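PDB 5GZT: chitinase from Paenibacillus sp. FPU-7, which probably catalyses the random endo-hydrolysis of beta-1,4 linkages between N-acetylglucosamine units in chitin and chitodextrins. Local coordinates for residues Pro764-Tyr769 and Lys1123-Ile1128; Tyr1098-Ala1103 and Phe1129-Ala1134. All blocks are in the same frame, centred on the assembly; numbering follows the deposited sequence.

How the contacts relate
Contacts 1 and 2 lie in the second family 18 glycosidase domain, and both use the helix 1123-1133. Contact 1 sets its first half on strand 765-771; contact 2 sets its second half beside the preceding helix, 1093-1106. Their centres are about 9 Å apart, and L766 joins them: its CG lies 3.9 Å from CD1 of L1132, and its CD1 comes within 3.6 Å of CA of F1129. P764 also touches L1132. Farther along the same strand, Y769 hydrogen-bonds D893, the last aspartate of the DGIDLDWE signature of family 18, so contact 1 lies on a strand that leads to the probable active site, whereas contact 2 is peripheral packing.

Contact 1: Pro764-Tyr769 and Lys1123-Ile1128; sequences PILLGY and KLLGAI
L1125 brings its CD1 methyl to the branched end of L766, 3.8 Å from CD2 and 4.1 Å from CD1. L1125 does not leave its helix pointing straight at the strand; its terminal methyl closes the gap, because CG stands anti to the backbone N (chi1 168°) and the second torsion turns CD1 inward. The same side chain also packs on F1113 and Y1116. Both segments belong to a TIM barrel, the fold of family 18 glycosidases. Strand 765-771 is the first of the barrel and lies between strands 790-799 and 1110-1114, in parallel with both, while helix 1123-1133 follows strand 1110-1114 and packs on the outside, as the last helix of the barrel does. L766 is the residue of 764-769 that touches this helix segment, and its backbone is hydrogen-bonded to T789 and H790. One turn on, the buried I1128 approaches with its CG2 branch, which is 3.8 Å from CG of L766 and equally 3.8 Å from CD1. With CG1 beside the backbone N (chi1 -62°), CG2 is the branch placed anti to that nitrogen and presented to the leucine. I1128 leans also on V1111 and, in helix 1093-1106, on L1096.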
loop_
_atom_site.group_PDB
_atom_site.type_symbol
_atom_site.label_atom_id
_atom_site.label_comp_id
_atom_site.label_asym_id
_atom_site.label_seq_id
_atom_site.Cartn_x
_atom_site.Cartn_y
_atom_site.Cartn_z
ATOM N N PRO B 764 -13.596 -19.180 -40.110
ATOM C CA PRO B 764 -12.235 -18.690 -39.956
ATOM C C PRO B 764 -11.300 -19.285 -40.970
ATOM O O PRO B 764 -11.616 -20.384 -41.470
ATOM C CB PRO B 764 -11.854 -19.121 -38.564
ATOM C CG PRO B 764 -12.808 -20.095 -38.141
ATOM C CD PRO B 764 -14.021 -20.014 -38.968
ATOM N N ILE B 765 -10.183 -18.614 -41.240
ATOM C CA ILE B 765 -9.186 -19.239 -42.077
ATOM C C ILE B 765 -8.272 -20.146 -41.266
ATOM O O ILE B 765 -8.159 -20.024 -40.005
ATOM C CB ILE B 765 -8.380 -18.193 -42.869
ATOM C CG1 ILE B 765 -7.504 -17.358 -41.958
ATOM C CG2 ILE B 765 -9.334 -17.305 -43.628
ATOM C CD1 ILE B 765 -6.531 -16.443 -42.724
ATOM N N LEU B 766 -7.665 -21.074 -41.981
ATOM C CA LEU B 766 -6.635 -21.901 -41.489
ATOM C C LEU B 766 -5.486 -21.871 -42.485
ATOM O O LEU B 766 -5.553 -22.546 -43.574
ATOM C CB LEU B 766 -7.208 -23.337 -41.288
ATOM C CG LEU B 766 -6.506 -24.134 -40.165
ATOM C CD1 LEU B 766 -7.205 -25.487 -39.923
ATOM C CD2 LEU B 766 -5.037 -24.324 -40.336
ATOM N N LEU B 767 -4.405 -21.208 -42.095
ATOM C CA LEU B 767 -3.288 -20.913 -43.029
ATOM C C LEU B 767 -2.058 -21.668 -42.593
ATOM O O LEU B 767 -1.657 -21.566 -41.444
ATOM C CB LEU B 767 -3.044 -19.403 -43.034
ATOM C CG LEU B 767 -2.017 -18.910 -44.038
ATOM C CD1 LEU B 767 -2.318 -17.455 -44.489
ATOM C CD2 LEU B 767 -0.620 -19.032 -43.507
ATOM N N GLY B 768 -1.474 -22.457 -43.507
ATOM C CA GLY B 768 -0.253 -23.122 -43.255
ATOM C C GLY B 768 0.863 -22.549 -44.067
ATOM O O GLY B 768 0.692 -22.336 -45.284
ATOM N N TYR B 769 1.978 -22.263 -43.418
ATOM C CA TYR B 769 3.205 -21.985 -44.135
ATOM C C TYR B 769 3.759 -23.298 -44.673
ATOM O O TYR B 769 3.833 -24.280 -43.932
ATOM C CB TYR B 769 4.248 -21.337 -43.258
ATOM C CG TYR B 769 4.181 -19.837 -43.184
ATOM C CD1 TYR B 769 4.853 -19.052 -44.102
ATOM C CD2 TYR B 769 3.440 -19.190 -42.195
ATOM C CE1 TYR B 769 4.807 -17.665 -44.022
ATOM C CE2 TYR B 769 3.372 -17.808 -42.124
ATOM C CZ TYR B 769 4.058 -17.037 -43.033
ATOM O OH TYR B 769 4.012 -15.651 -43.011
ATOM N N LYS B 1123 -1.108 -34.319 -36.621
ATOM C CA LYS B 1123 -1.854 -34.107 -35.400
ATOM C C LYS B 1123 -1.948 -32.633 -34.981
ATOM O O LYS B 1123 -2.986 -32.260 -34.465
ATOM C CB LYS B 1123 -1.256 -34.890 -34.223
ATOM C CG LYS B 1123 -1.378 -36.416 -34.370
ATOM C CD LYS B 1123 -0.847 -37.148 -33.132
ATOM C CE LYS B 1123 -1.062 -38.651 -33.297
ATOM N NZ LYS B 1123 -1.164 -39.282 -31.954
ATOM N N LEU B 1124 -0.864 -31.867 -35.129
ATOM C CA LEU B 1124 -0.895 -30.419 -34.801
ATOM C C LEU B 1124 -1.968 -29.713 -35.641
ATOM O O LEU B 1124 -2.911 -29.034 -35.093
ATOM C CB LEU B 1124 0.506 -29.793 -34.852
ATOM C CG LEU B 1124 1.490 -30.365 -33.817
ATOM C CD1 LEU B 1124 2.757 -29.524 -33.657
ATOM C CD2 LEU B 1124 0.877 -30.540 -32.412
ATOM N N LEU B 1125 -1.962 -29.992 -36.930
ATOM C CA LEU B 1125 -2.948 -29.418 -37.861
ATOM C C LEU B 1125 -4.325 -29.933 -37.527
ATOM O O LEU B 1125 -5.286 -29.148 -37.471
ATOM C CB LEU B 1125 -2.583 -29.714 -39.297
ATOM C CG LEU B 1125 -3.610 -29.451 -40.367
ATOM C CD1 LEU B 1125 -4.007 -27.993 -40.402
ATOM C CD2 LEU B 1125 -3.074 -29.872 -41.718
ATOM N N GLY B 1126 -4.433 -31.221 -37.215
ATOM C CA GLY B 1126 -5.749 -31.798 -36.918
ATOM C C GLY B 1126 -6.379 -31.154 -35.670
ATOM O O GLY B 1126 -7.550 -30.950 -35.617
ATOM N N ALA B 1127 -5.567 -30.777 -34.712
ATOM C CA ALA B 1127 -6.022 -30.110 -33.532
ATOM C C ALA B 1127 -6.635 -28.721 -33.824
ATOM O O ALA B 1127 -7.702 -28.363 -33.305
ATOM C CB ALA B 1127 -4.889 -29.981 -32.533
ATOM N N ILE B 1128 -5.981 -27.986 -34.704
ATOM C CA ILE B 1128 -6.481 -26.683 -35.122
ATOM C C ILE B 1128 -7.767 -26.878 -35.842
ATOM O O ILE B 1128 -8.776 -26.272 -35.521
ATOM C CB ILE B 1128 -5.451 -25.934 -36.008
ATOM C CG1 ILE B 1128 -4.168 -25.673 -35.190
ATOM C CG2 ILE B 1128 -6.062 -24.573 -36.459
ATOM C CD1 ILE B 1128 -3.012 -25.235 -36.045
#

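Contact 2: Tyr1098-Ala1103 and Phe1129-Ala1134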
loop_
_atom_site.group_PDB
_atom_site.type_symbol
_atom_site.label_atom_id
_atom_site.label_comp_id
_atom_site.label_asym_id
_atom_site.label_seq_id
_atom_site.Cartn_x
_atom_site.Cartn_y
_atom_site.Cartn_z
ATOM N N TYR B 1098 -6.523 -24.434 -27.880
ATOM C CA TYR B 1098 -6.880 -23.207 -27.198
ATOM C C TYR B 1098 -6.619 -21.907 -28.083
ATOM O O TYR B 1098 -7.290 -20.924 -27.888
ATOM C CB TYR B 1098 -6.140 -23.102 -25.893
ATOM C CG TYR B 1098 -6.789 -23.903 -24.746
ATOM C CD1 TYR B 1098 -7.791 -23.365 -24.016
ATOM C CD2 TYR B 1098 -6.318 -25.152 -24.379
ATOM C CE1 TYR B 1098 -8.387 -24.083 -22.975
ATOM C CE2 TYR B 1098 -6.911 -25.911 -23.359
ATOM C CZ TYR B 1098 -7.922 -25.348 -22.640
ATOM O OH TYR B 1098 -8.502 -25.994 -21.616
ATOM N N LYS B 1099 -5.574 -21.916 -28.931
ATOM C CA LYS B 1099 -5.306 -20.789 -29.905
ATOM C C LYS B 1099 -6.474 -20.651 -30.845
ATOM O O LYS B 1099 -6.941 -19.553 -31.086
ATOM C CB LYS B 1099 -4.026 -21.038 -30.668
ATOM C CG LYS B 1099 -2.838 -20.753 -29.738
ATOM C CD LYS B 1099 -1.483 -20.869 -30.408
ATOM C CE LYS B 1099 -0.433 -20.381 -29.407
ATOM N NZ LYS B 1099 0.940 -20.378 -29.957
ATOM N N ALA B 1100 -6.975 -21.780 -31.290
ATOM C CA ALA B 1100 -8.080 -21.850 -32.182
ATOM C C ALA B 1100 -9.411 -21.385 -31.539
ATOM O O ALA B 1100 -10.228 -20.638 -32.128
ATOM C CB ALA B 1100 -8.216 -23.241 -32.720
ATOM N N GLU B 1101 -9.571 -21.776 -30.272
ATOM C CA GLU B 1101 -10.667 -21.335 -29.476
ATOM C C GLU B 1101 -10.612 -19.846 -29.228
ATOM O O GLU B 1101 -11.631 -19.214 -29.313
ATOM C CB GLU B 1101 -10.675 -22.081 -28.121
ATOM C CG GLU B 1101 -11.849 -21.679 -27.235
ATOM C CD GLU B 1101 -11.965 -22.581 -26.013
ATOM O OE1 GLU B 1101 -12.993 -23.219 -25.830
ATOM O OE2 GLU B 1101 -11.007 -22.644 -25.298
ATOM N N TYR B 1102 -9.422 -19.329 -28.919
ATOM C CA TYR B 1102 -9.171 -17.914 -28.794
ATOM C C TYR B 1102 -9.591 -17.190 -30.068
ATOM O O TYR B 1102 -10.348 -16.253 -30.023
ATOM C CB TYR B 1102 -7.691 -17.660 -28.436
ATOM C CG TYR B 1102 -7.395 -16.217 -28.049
ATOM C CD1 TYR B 1102 -7.599 -15.767 -26.725
ATOM C CD2 TYR B 1102 -6.987 -15.280 -28.990
ATOM C CE1 TYR B 1102 -7.369 -14.434 -26.417
ATOM C CE2 TYR B 1102 -6.720 -13.977 -28.666
ATOM C CZ TYR B 1102 -6.919 -13.544 -27.384
ATOM O OH TYR B 1102 -6.768 -12.210 -27.064
ATOM N N ALA B 1103 -9.143 -17.665 -31.241
ATOM C CA ALA B 1103 -9.563 -17.082 -32.542
ATOM C C ALA B 1103 -11.074 -16.972 -32.698
ATOM O O ALA B 1103 -11.605 -15.921 -33.060
ATOM C CB ALA B 1103 -8.969 -17.886 -33.666
ATOM N N PHE B 1129 -7.738 -27.716 -36.851
ATOM C CA PHE B 1129 -8.825 -27.882 -37.739
ATOM C C PHE B 1129 -10.046 -28.380 -36.971
ATOM O O PHE B 1129 -11.176 -27.923 -37.218
ATOM C CB PHE B 1129 -8.434 -28.924 -38.812
ATOM C CG PHE B 1129 -9.549 -29.255 -39.787
ATOM C CD1 PHE B 1129 -9.785 -28.441 -40.902
ATOM C CD2 PHE B 1129 -10.312 -30.428 -39.637
ATOM C CE1 PHE B 1129 -10.804 -28.714 -41.802
ATOM C CE2 PHE B 1129 -11.362 -30.743 -40.530
ATOM C CZ PHE B 1129 -11.595 -29.892 -41.652
ATOM N N ASN B 1130 -9.855 -29.352 -36.046
ATOM C CA ASN B 1130 -11.045 -29.874 -35.359
ATOM C C ASN B 1130 -11.672 -28.804 -34.498
ATOM O O ASN B 1130 -12.869 -28.717 -34.427
ATOM C CB ASN B 1130 -10.706 -31.130 -34.510
ATOM C CG ASN B 1130 -10.319 -32.322 -35.357
ATOM O OD1 ASN B 1130 -10.594 -32.410 -36.566
ATOM N ND2 ASN B 1130 -9.620 -33.265 -34.710
ATOM N N GLU B 1131 -10.882 -27.984 -33.837
ATOM C CA GLU B 1131 -11.447 -26.926 -32.983
ATOM C C GLU B 1131 -12.109 -25.864 -33.844
ATOM O O GLU B 1131 -13.234 -25.406 -33.531
ATOM C CB GLU B 1131 -10.381 -26.300 -32.088
ATOM C CG GLU B 1131 -10.899 -25.128 -31.259
ATOM C CD GLU B 1131 -12.049 -25.572 -30.303
ATOM O OE1 GLU B 1131 -12.075 -26.806 -29.981
ATOM O OE2 GLU B 1131 -12.893 -24.712 -29.887
ATOM N N LEU B 1132 -11.500 -25.504 -34.992
ATOM C CA LEU B 1132 -12.171 -24.459 -35.842
ATOM C C LEU B 1132 -13.462 -24.933 -36.447
ATOM O O LEU B 1132 -14.328 -24.106 -36.808
ATOM C CB LEU B 1132 -11.271 -23.980 -37.000
ATOM C CG LEU B 1132 -10.060 -23.213 -36.490
ATOM C CD1 LEU B 1132 -9.277 -22.765 -37.717
ATOM C CD2 LEU B 1132 -10.397 -22.029 -35.567
ATOM N N LYS B 1133 -13.584 -26.225 -36.698
ATOM C CA LYS B 1133 -14.868 -26.735 -37.192
ATOM C C LYS B 1133 -15.929 -26.838 -36.128
ATOM O O LYS B 1133 -17.086 -26.597 -36.428
ATOM C CB LYS B 1133 -14.729 -28.104 -37.781
ATOM C CG LYS B 1133 -14.067 -28.108 -39.162
ATOM C CD LYS B 1133 -14.657 -27.097 -40.161
ATOM C CE LYS B 1133 -13.984 -27.171 -41.512
ATOM N NZ LYS B 1133 -14.509 -26.065 -42.355
ATOM N N ALA B 1134 -15.535 -27.242 -34.915
ATOM C CA ALA B 1134 -16.460 -27.516 -33.791
ATOM C C ALA B 1134 -17.523 -26.404 -33.502
ATOM O O ALA B 1134 -18.619 -26.657 -32.948
ATOM C CB ALA B 1134 -15.632 -27.817 -32.555
HETATM O O HOH W 1 -14.355 -24.244 -27.738
#
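Helices 1098-1103 and 1129-1133 run in roughly the same direction, their axes 8.6 Å apart at a crossing angle of -28°, with A1100 and L1132 the nearest pair of residues, 6.1 Å between their CA atoms. The small side chain of A1100 probably helps the helices to come this close. Its CB points at the partner helix and meets two consecutive residues: CG of E1131 at 3.6 Å and CD2 of L1132 at 3.8 Å. L1132 reaches over with that methyl, which also lies 3.7 Å from the carbonyl O of A1100, while its other methyl turns to the barrel strand. E1131 uses its aliphatic part as apolar packing and then bends at chi2 (61°), a turn that carries the carboxylate away from the alanine and alongside the backbone of E1101, with OE2 facing the CB of that residue. E1101 instead extends its chain outward from the helix. The two carboxylates are turned 69° against each other, and their nearest charged oxygens, OE1 of E1101 and OE2 of E1131, stay 4.3 Å apart. A water bridges these two oxygens, donating a hydrogen bond of 2.6 Å to each. OE2 of E1131 is also held by a salt bridge to NZ of K1104, farther along helix 1093-1106. Apolar packing is therefore backed by a polar margin, where the bridging water and the lysine probably offset the repulsion of two like charges and make their approach tolerable.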